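Local coordinates for protein receptor-type adenylate cyclase GRESAG 4.1 (Trypanosoma brucei, PDB 1FX2) that catalyses, through its class III cyclase domain, the magnesium-dependent conversion of ATP to cyclic AMP and diphosphate, and could serve as a receptor for an unknown ligand, at residues A[100-104]-A[115-119]; A[136-140]-A[176-182]; A[194-200]-A[212-217]. One frame throughout, in Å; residues are numbered along the deposited sequence.

Contact 1: A[100-104]-A[115-119]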
loop_
_atom_site.group_PDB
_atom_site.type_symbol
_atom_site.label_atom_id
_atom_site.label_comp_id
_atom_site.label_asym_id
_atom_site.label_seq_id
_atom_site.Cartn_x
_atom_site.Cartn_y
_atom_site.Cartn_z
ATOM N N ARG A 100 -13.617 -7.737 24.812
ATOM C CA ARG A 100 -13.996 -9.073 24.373
ATOM C C ARG A 100 -15.516 -9.211 24.197
ATOM O O ARG A 100 -15.928 -9.753 23.187
ATOM C CB ARG A 100 -13.395 -10.108 25.305
ATOM C CG ARG A 100 -11.890 -10.165 25.131
ATOM C CD ARG A 100 -11.256 -11.249 25.946
ATOM N NE ARG A 100 -11.247 -10.841 27.362
ATOM C CZ ARG A 100 -10.355 -11.198 28.260
ATOM N NH1 ARG A 100 -9.397 -12.076 27.954
ATOM N NH2 ARG A 100 -10.455 -10.675 29.471
ATOM N N GLU A 101 -16.285 -8.678 25.157
ATOM C CA GLU A 101 -17.754 -8.752 25.016
ATOM C C GLU A 101 -18.191 -8.004 23.784
ATOM O O GLU A 101 -19.124 -8.430 23.064
ATOM C CB GLU A 101 -18.400 -8.197 26.285
ATOM C CG GLU A 101 -18.289 -9.058 27.485
ATOM C CD GLU A 101 -18.505 -8.313 28.830
ATOM O OE1 GLU A 101 -18.945 -7.128 28.801
ATOM O OE2 GLU A 101 -18.231 -8.906 29.930
ATOM N N PHE A 102 -17.611 -6.825 23.536
ATOM C CA PHE A 102 -17.992 -6.075 22.346
ATOM C C PHE A 102 -17.748 -6.934 21.098
ATOM O O PHE A 102 -18.567 -6.938 20.160
ATOM C CB PHE A 102 -17.218 -4.746 22.141
ATOM C CG PHE A 102 -17.291 -3.776 23.280
ATOM C CD1 PHE A 102 -16.205 -2.943 23.566
ATOM C CD2 PHE A 102 -18.452 -3.640 24.032
ATOM C CE1 PHE A 102 -16.247 -1.994 24.564
ATOM C CE2 PHE A 102 -18.540 -2.659 25.089
ATOM C CZ PHE A 102 -17.412 -1.857 25.327
ATOM N N GLU A 103 -16.610 -7.648 21.028
ATOM C CA GLU A 103 -16.393 -8.455 19.821
ATOM C C GLU A 103 -17.438 -9.552 19.642
ATOM O O GLU A 103 -17.916 -9.820 18.536
ATOM C CB GLU A 103 -15.003 -9.133 19.912
ATOM C CG GLU A 103 -13.808 -8.207 19.936
ATOM C CD GLU A 103 -12.526 -8.992 19.998
ATOM O OE1 GLU A 103 -12.558 -10.247 19.844
ATOM O OE2 GLU A 103 -11.520 -8.328 20.272
ATOM N N GLU A 104 -17.760 -10.197 20.745
ATOM C CA GLU A 104 -18.756 -11.295 20.688
ATOM C C GLU A 104 -20.103 -10.736 20.207
ATOM O O GLU A 104 -20.731 -11.296 19.269
ATOM C CB GLU A 104 -18.937 -11.869 22.060
ATOM C CG GLU A 104 -17.748 -12.681 22.486
ATOM C CD GLU A 104 -17.814 -13.215 23.921
ATOM O OE1 GLU A 104 -18.656 -14.084 24.179
ATOM O OE2 GLU A 104 -17.012 -12.751 24.791
ATOM N N PRO A 115 -14.746 -12.784 16.095
ATOM C CA PRO A 115 -13.993 -12.088 17.135
ATOM C C PRO A 115 -12.512 -12.413 17.019
ATOM O O PRO A 115 -12.111 -13.573 17.078
ATOM C CB PRO A 115 -14.539 -12.727 18.427
ATOM C CG PRO A 115 -16.059 -13.015 18.068
ATOM C CD PRO A 115 -15.818 -13.620 16.686
ATOM N N PRO A 116 -11.634 -11.375 16.929
ATOM C CA PRO A 116 -10.214 -11.690 16.839
ATOM C C PRO A 116 -9.659 -12.131 18.206
ATOM O O PRO A 116 -8.707 -12.923 18.233
ATOM C CB PRO A 116 -9.556 -10.304 16.496
ATOM C CG PRO A 116 -10.684 -9.594 15.764
ATOM C CD PRO A 116 -11.947 -9.979 16.550
ATOM N N THR A 117 -10.166 -11.640 19.331
ATOM C CA THR A 117 -9.552 -11.933 20.603
ATOM C C THR A 117 -10.425 -12.552 21.680
ATOM O O THR A 117 -9.910 -13.174 22.623
ATOM C CB THR A 117 -8.939 -10.631 21.292
ATOM O OG1 THR A 117 -9.987 -9.855 21.908
ATOM C CG2 THR A 117 -8.213 -9.771 20.250
ATOM N N ALA A 118 -11.753 -12.468 21.483
ATOM C CA ALA A 118 -12.615 -12.869 22.581
ATOM C C ALA A 118 -12.537 -14.288 22.967
ATOM O O ALA A 118 -12.853 -14.591 24.158
ATOM C CB ALA A 118 -14.104 -12.544 22.198
ATOM N N HIS A 119 -12.106 -15.125 22.036
ATOM C CA HIS A 119 -12.120 -16.563 22.409
ATOM C C HIS A 119 -10.708 -17.116 22.598
ATOM O O HIS A 119 -10.510 -18.333 22.644
ATOM C CB HIS A 119 -12.912 -17.383 21.379
ATOM C CG HIS A 119 -14.332 -16.913 21.148
ATOM N ND1 HIS A 119 -15.193 -16.556 22.147
ATOM C CD2 HIS A 119 -14.967 -16.702 19.980
ATOM C CE1 HIS A 119 -16.333 -16.146 21.598
ATOM N NE2 HIS A 119 -16.212 -16.225 20.288
HETATM O O HOH W 1 -9.840 -14.074 25.612
#
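The carboxylate of Glu103 is the flat group on which the loop 115-119 is gathered. On the syn side of OE1, 16° out of the carboxylate plane, comes Thr117 N at 2.8 Å; Ala118 N reaches the same OE1 from above the plane, at 2.9 Å and with a more bent N-H angle of 134°. The other oxygen, OE2, accepts from the hydroxyl OG1 of Thr117 at 2.7 Å, again on the syn side but well tilted from the plane. Two consecutive backbone amides and a hydroxyl thus grip one buried carboxylate, which helps fix its rotation. The second flat group is the His119 ring: Ala118 CB lies over one face, displaced toward the rim, while CG of Glu104 approaches CE1 obliquely at 3.8 Å.

Thr117 can serve OE2 with its hydroxyl because chi1 of 79° sets OG1 between its own N and carbonyl carbon. Ala118 CB nestles on the helix, 3.5 Å from Arg100 O, and Pro115 CB packs against Glu103 CB. Beyond Ala118 the aliphatic part of Arg100 runs past Thr117 at about a right angle; a water that accepts from Arg100 NH1 probably gives a bond to Thr117 O, while NH2 makes the salt bridge with Asp97.

Arg133, just before strand 134-141, forms a salt bridge with Glu103 OE2 and a hydrogen bond with Thr117 OG1. The contact therefore fastens the connection between helices 94-109 and 122-128 back onto the first of them, with Trp129 against Thr117 and Tyr125 of the second helix in a cation-pi contact with Arg100.

Contact 2: A[136-140]-A[176-182]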
loop_
_atom_site.group_PDB
_atom_site.type_symbol
_atom_site.label_atom_id
_atom_site.label_comp_id
_atom_site.label_asym_id
_atom_site.label_seq_id
_atom_site.Cartn_x
_atom_site.Cartn_y
_atom_site.Cartn_z
ATOM N N VAL A 136 -3.907 3.893 15.853
ATOM C CA VAL A 136 -2.922 4.910 15.456
ATOM C C VAL A 136 -2.854 5.001 13.939
ATOM O O VAL A 136 -2.871 3.935 13.242
ATOM C CB VAL A 136 -1.514 4.458 15.963
ATOM C CG1 VAL A 136 -0.432 5.512 15.650
ATOM C CG2 VAL A 136 -1.532 4.232 17.518
ATOM N N GLY A 137 -2.755 6.248 13.463
ATOM C CA GLY A 137 -2.534 6.436 11.998
ATOM C C GLY A 137 -1.319 7.356 11.836
ATOM O O GLY A 137 -1.167 8.348 12.595
ATOM N N ILE A 138 -0.554 7.098 10.777
ATOM C CA ILE A 138 0.660 7.857 10.516
ATOM C C ILE A 138 0.726 8.229 9.040
ATOM O O ILE A 138 0.401 7.374 8.182
ATOM C CB ILE A 138 1.950 7.018 10.802
ATOM C CG1 ILE A 138 1.944 6.515 12.255
ATOM C CG2 ILE A 138 3.221 7.912 10.576
ATOM C CD1 ILE A 138 3.096 5.568 12.523
ATOM N N HIS A 139 0.967 9.523 8.765
ATOM C CA HIS A 139 1.128 9.899 7.332
ATOM C C HIS A 139 2.226 10.948 7.325
ATOM O O HIS A 139 2.464 11.660 8.293
ATOM C CB HIS A 139 -0.207 10.507 6.807
ATOM C CG HIS A 139 -0.109 11.097 5.441
ATOM N ND1 HIS A 139 0.353 10.407 4.325
ATOM C CD2 HIS A 139 -0.395 12.363 5.045
ATOM C CE1 HIS A 139 0.333 11.242 3.296
ATOM N NE2 HIS A 139 -0.118 12.418 3.689
ATOM N N THR A 140 2.870 11.107 6.162
ATOM C CA THR A 140 3.976 12.084 6.004
ATOM C C THR A 140 3.679 12.909 4.783
ATOM O O THR A 140 3.306 12.343 3.755
ATOM C CB THR A 140 5.294 11.375 5.755
ATOM O OG1 THR A 140 5.592 10.571 6.911
ATOM C CG2 THR A 140 6.408 12.435 5.527
ATOM N N VAL A 176 -1.721 -0.144 14.106
ATOM C CA VAL A 176 -1.046 1.068 13.626
ATOM C C VAL A 176 -1.021 0.999 12.108
ATOM O O VAL A 176 -0.528 0.023 11.516
ATOM C CB VAL A 176 0.438 1.116 14.119
ATOM C CG1 VAL A 176 1.148 2.386 13.527
ATOM C CG2 VAL A 176 0.448 1.171 15.706
ATOM N N LEU A 177 -1.657 1.996 11.464
ATOM C CA LEU A 177 -1.629 2.093 10.001
ATOM C C LEU A 177 -0.759 3.245 9.567
ATOM O O LEU A 177 -0.732 4.318 10.214
ATOM C CB LEU A 177 -3.047 2.410 9.488
ATOM C CG LEU A 177 -4.058 1.276 9.803
ATOM C CD1 LEU A 177 -5.468 1.693 9.206
ATOM C CD2 LEU A 177 -3.649 -0.109 9.281
ATOM N N MET A 178 -0.030 3.024 8.489
ATOM C CA MET A 178 0.803 4.059 7.889
ATOM C C MET A 178 0.396 4.164 6.424
ATOM O O MET A 178 0.176 3.129 5.751
ATOM C CB MET A 178 2.300 3.668 7.933
ATOM C CG MET A 178 2.964 3.318 9.306
ATOM S SD MET A 178 4.612 2.500 9.015
ATOM C CE MET A 178 4.849 3.234 7.722
ATOM N N THR A 179 0.352 5.369 5.890
ATOM C CA THR A 179 0.104 5.460 4.443
ATOM C C THR A 179 1.373 5.042 3.714
ATOM O O THR A 179 2.479 5.029 4.277
ATOM C CB THR A 179 -0.188 6.944 4.036
ATOM O OG1 THR A 179 0.962 7.724 4.473
ATOM C CG2 THR A 179 -1.454 7.449 4.784
ATOM N N HIS A 180 1.237 4.775 2.438
ATOM C CA HIS A 180 2.440 4.494 1.671
ATOM C C HIS A 180 3.379 5.672 1.697
ATOM O O HIS A 180 4.575 5.476 1.656
ATOM C CB HIS A 180 2.032 4.138 0.221
ATOM C CG HIS A 180 3.196 3.734 -0.637
ATOM N ND1 HIS A 180 3.824 4.560 -1.537
ATOM C CD2 HIS A 180 3.861 2.554 -0.659
ATOM C CE1 HIS A 180 4.839 3.896 -2.084
ATOM N NE2 HIS A 180 4.870 2.684 -1.567
ATOM N N ALA A 181 2.887 6.906 1.711
ATOM C CA ALA A 181 3.746 8.049 1.787
ATOM C C ALA A 181 4.651 8.039 2.952
ATOM O O ALA A 181 5.847 8.257 2.862
ATOM C CB ALA A 181 2.923 9.366 1.720
ATOM N N ALA A 182 4.075 7.653 4.140
ATOM C CA ALA A 182 4.932 7.584 5.297
ATOM C C ALA A 182 5.936 6.437 5.151
ATOM O O ALA A 182 7.095 6.576 5.547
ATOM C CB ALA A 182 4.064 7.344 6.555
#
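Val136 and Val176, Gly137 and Leu177, Ile138 and Met178 are matched as neighbours in parallel strands, and backbone bonds set the register. Val136 O accepts from Leu177 N at 2.9 Å and Ile138 O from Thr179 N at 3.0 Å, while in return Ile138 N gives a more bent bond to Leu177 O. CA-H...O contacts supplement these, among them Gly137 CA to Leu177 O at 3.3 Å. Strands 134-141 and 176-179 are adjacent parallel strands of the class III cyclase sheet, with helix 159-169 in the connection between them.

The apolar contacts lie on the face that carries Val136, Ile138, Val176 and Met178. The two valines stand side by side, pointing the same way, with Val136 CB 3.8 Å from Val176 CG2. Ile138 CD1 lies against Val176 CG1, 3.9 Å away, and also touches Met178 in the conformer described; its CG2 branch, anti to the backbone N, turns instead to Ala182 CB. Helix 71-87 packs over this face through Ala78 and Gln82.

The polar side-chain contact is made where strand 176-179 gives way to a helix. Thr179 OG1 meets ND1 of His139 at the edge of the ring and in its plane, at 2.8 Å and nearly straight (170°), and either atom could be the donor. Thr179, at the N-cap of helix 180-184, also accepts from Ala182 N at 3.1 Å through the same OG1, a capping bond. Ala181 CB sits obliquely to the imidazole, 3.6 Å from CE1, and Met163 and Ala164 of helix 159-169 also touch the His139 side chain.

One buried hydroxyl thus serves both helix start and neighbouring strand: its bond to ND1 probably restrains the imidazole's rotation, and its acceptance from Ala182 N ties the helix's first turn to the same point.

Contact 3: A[194-200]-A[212-217]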
loop_
_atom_site.group_PDB
_atom_site.type_symbol
_atom_site.label_atom_id
_atom_site.label_comp_id
_atom_site.label_asym_id
_atom_site.label_seq_id
_atom_site.Cartn_x
_atom_site.Cartn_y
_atom_site.Cartn_z
ATOM N N ILE A 194 11.700 -2.524 10.362
ATOM C CA ILE A 194 10.302 -2.649 10.751
ATOM C C ILE A 194 9.697 -3.782 9.939
ATOM O O ILE A 194 10.229 -4.164 8.884
ATOM C CB ILE A 194 9.490 -1.370 10.585
ATOM C CG1 ILE A 194 9.559 -0.864 9.155
ATOM C CG2 ILE A 194 9.976 -0.305 11.569
ATOM C CD1 ILE A 194 8.630 0.254 8.901
ATOM N N ASP A 195 8.503 -4.206 10.357
ATOM C CA ASP A 195 7.735 -5.273 9.833
ATOM C C ASP A 195 6.348 -4.720 9.461
ATOM O O ASP A 195 5.644 -4.287 10.380
ATOM C CB ASP A 195 7.604 -6.267 11.032
ATOM C CG ASP A 195 6.861 -7.559 10.719
ATOM O OD1 ASP A 195 6.053 -7.705 9.758
ATOM O OD2 ASP A 195 6.982 -8.458 11.603
ATOM N N VAL A 196 6.060 -4.607 8.172
ATOM C CA VAL A 196 4.722 -4.149 7.711
ATOM C C VAL A 196 3.955 -5.207 6.911
ATOM O O VAL A 196 4.549 -6.112 6.284
ATOM C CB VAL A 196 4.772 -2.835 6.897
ATOM C CG1 VAL A 196 5.422 -1.694 7.719
ATOM C CG2 VAL A 196 5.467 -3.049 5.537
ATOM N N THR A 197 2.642 -5.079 6.908
ATOM C CA THR A 197 1.766 -5.928 6.102
ATOM C C THR A 197 0.943 -5.006 5.223
ATOM O O THR A 197 0.309 -4.035 5.718
ATOM C CB THR A 197 0.845 -6.699 6.968
ATOM O OG1 THR A 197 1.641 -7.589 7.774
ATOM C CG2 THR A 197 -0.173 -7.507 6.078
ATOM N N ALA A 198 1.035 -5.172 3.889
ATOM C CA ALA A 198 0.213 -4.369 3.002
ATOM C C ALA A 198 -1.252 -4.675 3.146
ATOM O O ALA A 198 -1.653 -5.834 3.136
ATOM C CB ALA A 198 0.611 -4.631 1.496
ATOM N N LEU A 199 -2.070 -3.623 3.196
ATOM C CA LEU A 199 -3.479 -3.815 3.281
ATOM C C LEU A 199 -4.149 -3.328 1.967
ATOM O O LEU A 199 -5.370 -3.293 1.929
ATOM C CB LEU A 199 -4.056 -3.098 4.544
ATOM C CG LEU A 199 -3.522 -3.581 5.931
ATOM C CD1 LEU A 199 -4.213 -2.844 7.083
ATOM C CD2 LEU A 199 -3.671 -5.036 6.202
ATOM N N GLY A 200 -3.397 -3.018 0.920
ATOM C CA GLY A 200 -3.999 -2.596 -0.378
ATOM C C GLY A 200 -4.265 -1.096 -0.518
ATOM O O GLY A 200 -3.400 -0.280 -0.180
ATOM N N LYS A 212 -3.225 3.744 -0.200
ATOM C CA LYS A 212 -2.612 2.428 0.024
ATOM C C LYS A 212 -2.113 2.455 1.499
ATOM O O LYS A 212 -1.329 3.376 1.825
ATOM C CB LYS A 212 -1.437 2.246 -0.937
ATOM C CG LYS A 212 -1.837 1.848 -2.366
ATOM C CD LYS A 212 -1.959 3.051 -3.319
ATOM C CE LYS A 212 -2.678 2.656 -4.625
ATOM N NZ LYS A 212 -2.705 3.851 -5.541
ATOM N N MET A 213 -2.607 1.514 2.296
ATOM C CA MET A 213 -2.335 1.409 3.721
ATOM C C MET A 213 -1.406 0.286 4.048
ATOM O O MET A 213 -1.447 -0.783 3.405
ATOM C CB MET A 213 -3.612 1.124 4.506
ATOM C CG MET A 213 -4.609 2.136 4.465
ATOM S SD MET A 213 -3.909 3.596 5.219
ATOM C CE MET A 213 -5.386 4.595 4.863
ATOM N N TYR A 214 -0.546 0.505 5.048
ATOM C CA TYR A 214 0.339 -0.495 5.530
ATOM C C TYR A 214 0.114 -0.644 7.026
ATOM O O TYR A 214 0.100 0.352 7.748
ATOM C CB TYR A 214 1.795 -0.086 5.245
ATOM C CG TYR A 214 2.135 -0.210 3.792
ATOM C CD1 TYR A 214 1.701 0.757 2.886
ATOM C CD2 TYR A 214 2.696 -1.382 3.312
ATOM C CE1 TYR A 214 1.797 0.526 1.513
ATOM C CE2 TYR A 214 2.821 -1.595 1.929
ATOM C CZ TYR A 214 2.341 -0.625 1.097
ATOM O OH TYR A 214 2.478 -0.868 -0.280
ATOM N N GLN A 215 0.027 -1.880 7.464
ATOM C CA GLN A 215 -0.106 -2.170 8.897
ATOM C C GLN A 215 1.283 -2.324 9.440
ATOM O O GLN A 215 2.053 -3.196 8.978
ATOM C CB GLN A 215 -0.929 -3.445 9.025
ATOM C CG GLN A 215 -0.924 -4.030 10.457
ATOM C CD GLN A 215 -1.720 -5.292 10.501
ATOM O OE1 GLN A 215 -1.157 -6.437 10.632
ATOM N NE2 GLN A 215 -2.976 -5.175 10.233
ATOM N N LEU A 216 1.595 -1.547 10.474
ATOM C CA LEU A 216 2.903 -1.725 11.165
ATOM C C LEU A 216 2.741 -2.794 12.171
ATOM O O LEU A 216 1.961 -2.617 13.150
ATOM C CB LEU A 216 3.318 -0.358 11.823
ATOM C CG LEU A 216 4.588 -0.449 12.689
ATOM C CD1 LEU A 216 5.787 -0.501 11.704
ATOM C CD2 LEU A 216 4.714 0.864 13.424
ATOM N N ASN A 217 3.546 -3.851 12.104
ATOM C CA ASN A 217 3.361 -4.943 13.038
ATOM C C ASN A 217 4.237 -4.565 14.233
ATOM O O ASN A 217 5.440 -4.373 14.090
ATOM C CB ASN A 217 3.770 -6.242 12.337
ATOM C CG ASN A 217 2.829 -6.585 11.179
ATOM O OD1 ASN A 217 3.241 -6.839 9.987
ATOM N ND2 ASN A 217 1.576 -6.523 11.456
HETATM O O HOH W 2 7.760 -3.436 13.178
#
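Thr197 and Asn217 cross at about a right angle, the hydroxyl OG1 giving a hydrogen bond of 2.8 Å to a lone pair of Asn217 OD1, in the carbonyl plane. Asn217 turns its ND2 to Gln215 OE1 at 2.9 Å, so its amide is held from both ends. Asp195 lies obliquely to it, carboxylate and amide planes 76° apart, with OD1 only 3.0 Å from Asn217 OD1, two acceptors that do not bond and probably repel each other.

Gln215, its CG anti to the backbone N (chi1 169°), stretches out beside Thr197, and Leu199 CD1 packs obliquely on its CB at 3.9 Å. On the other face the Tyr214 ring receives Ala198 CB near CE2, at 3.8 Å, and Val196 CG2 near CD2, both obliquely. Ile194 and Leu216 cross at about a right angle through Leu216 CD1.

Thr197 and Gln215 form the hydrogen-bonded pair, each backbone N giving to the other's O, flanked by non-hydrogen-bonded pairs Val196-Leu216 and Ala198-Tyr214. Lys212 NZ and Tyr214 reach across to the second subunit, at Asn217 O and Leu83 there. This is an antiparallel beta hairpin at one margin of the class III cyclase sheet.

In the fold
From the N terminus, contact 1 comes first, folding the loop after helix 94-109 back onto that helix and closing before strand 134-141 begins. Contact 2 then spans the helix 159-169 region and joins 136-140 to 176-182 near the middle of the seven-stranded sheet; contact 3 follows as the hairpin 196-202/211-216 at one edge. The three are in series, neither nested nor crossed. Contacts 2 and 3 touch directly, strand 176-179 lying beside 211-216: Met178 N is 2.8 Å from Tyr214 O, a probable hydrogen bond, and Leu177 packs on Leu199. Contact 1 stands apart, its centre about 26 Å from that of contact 2.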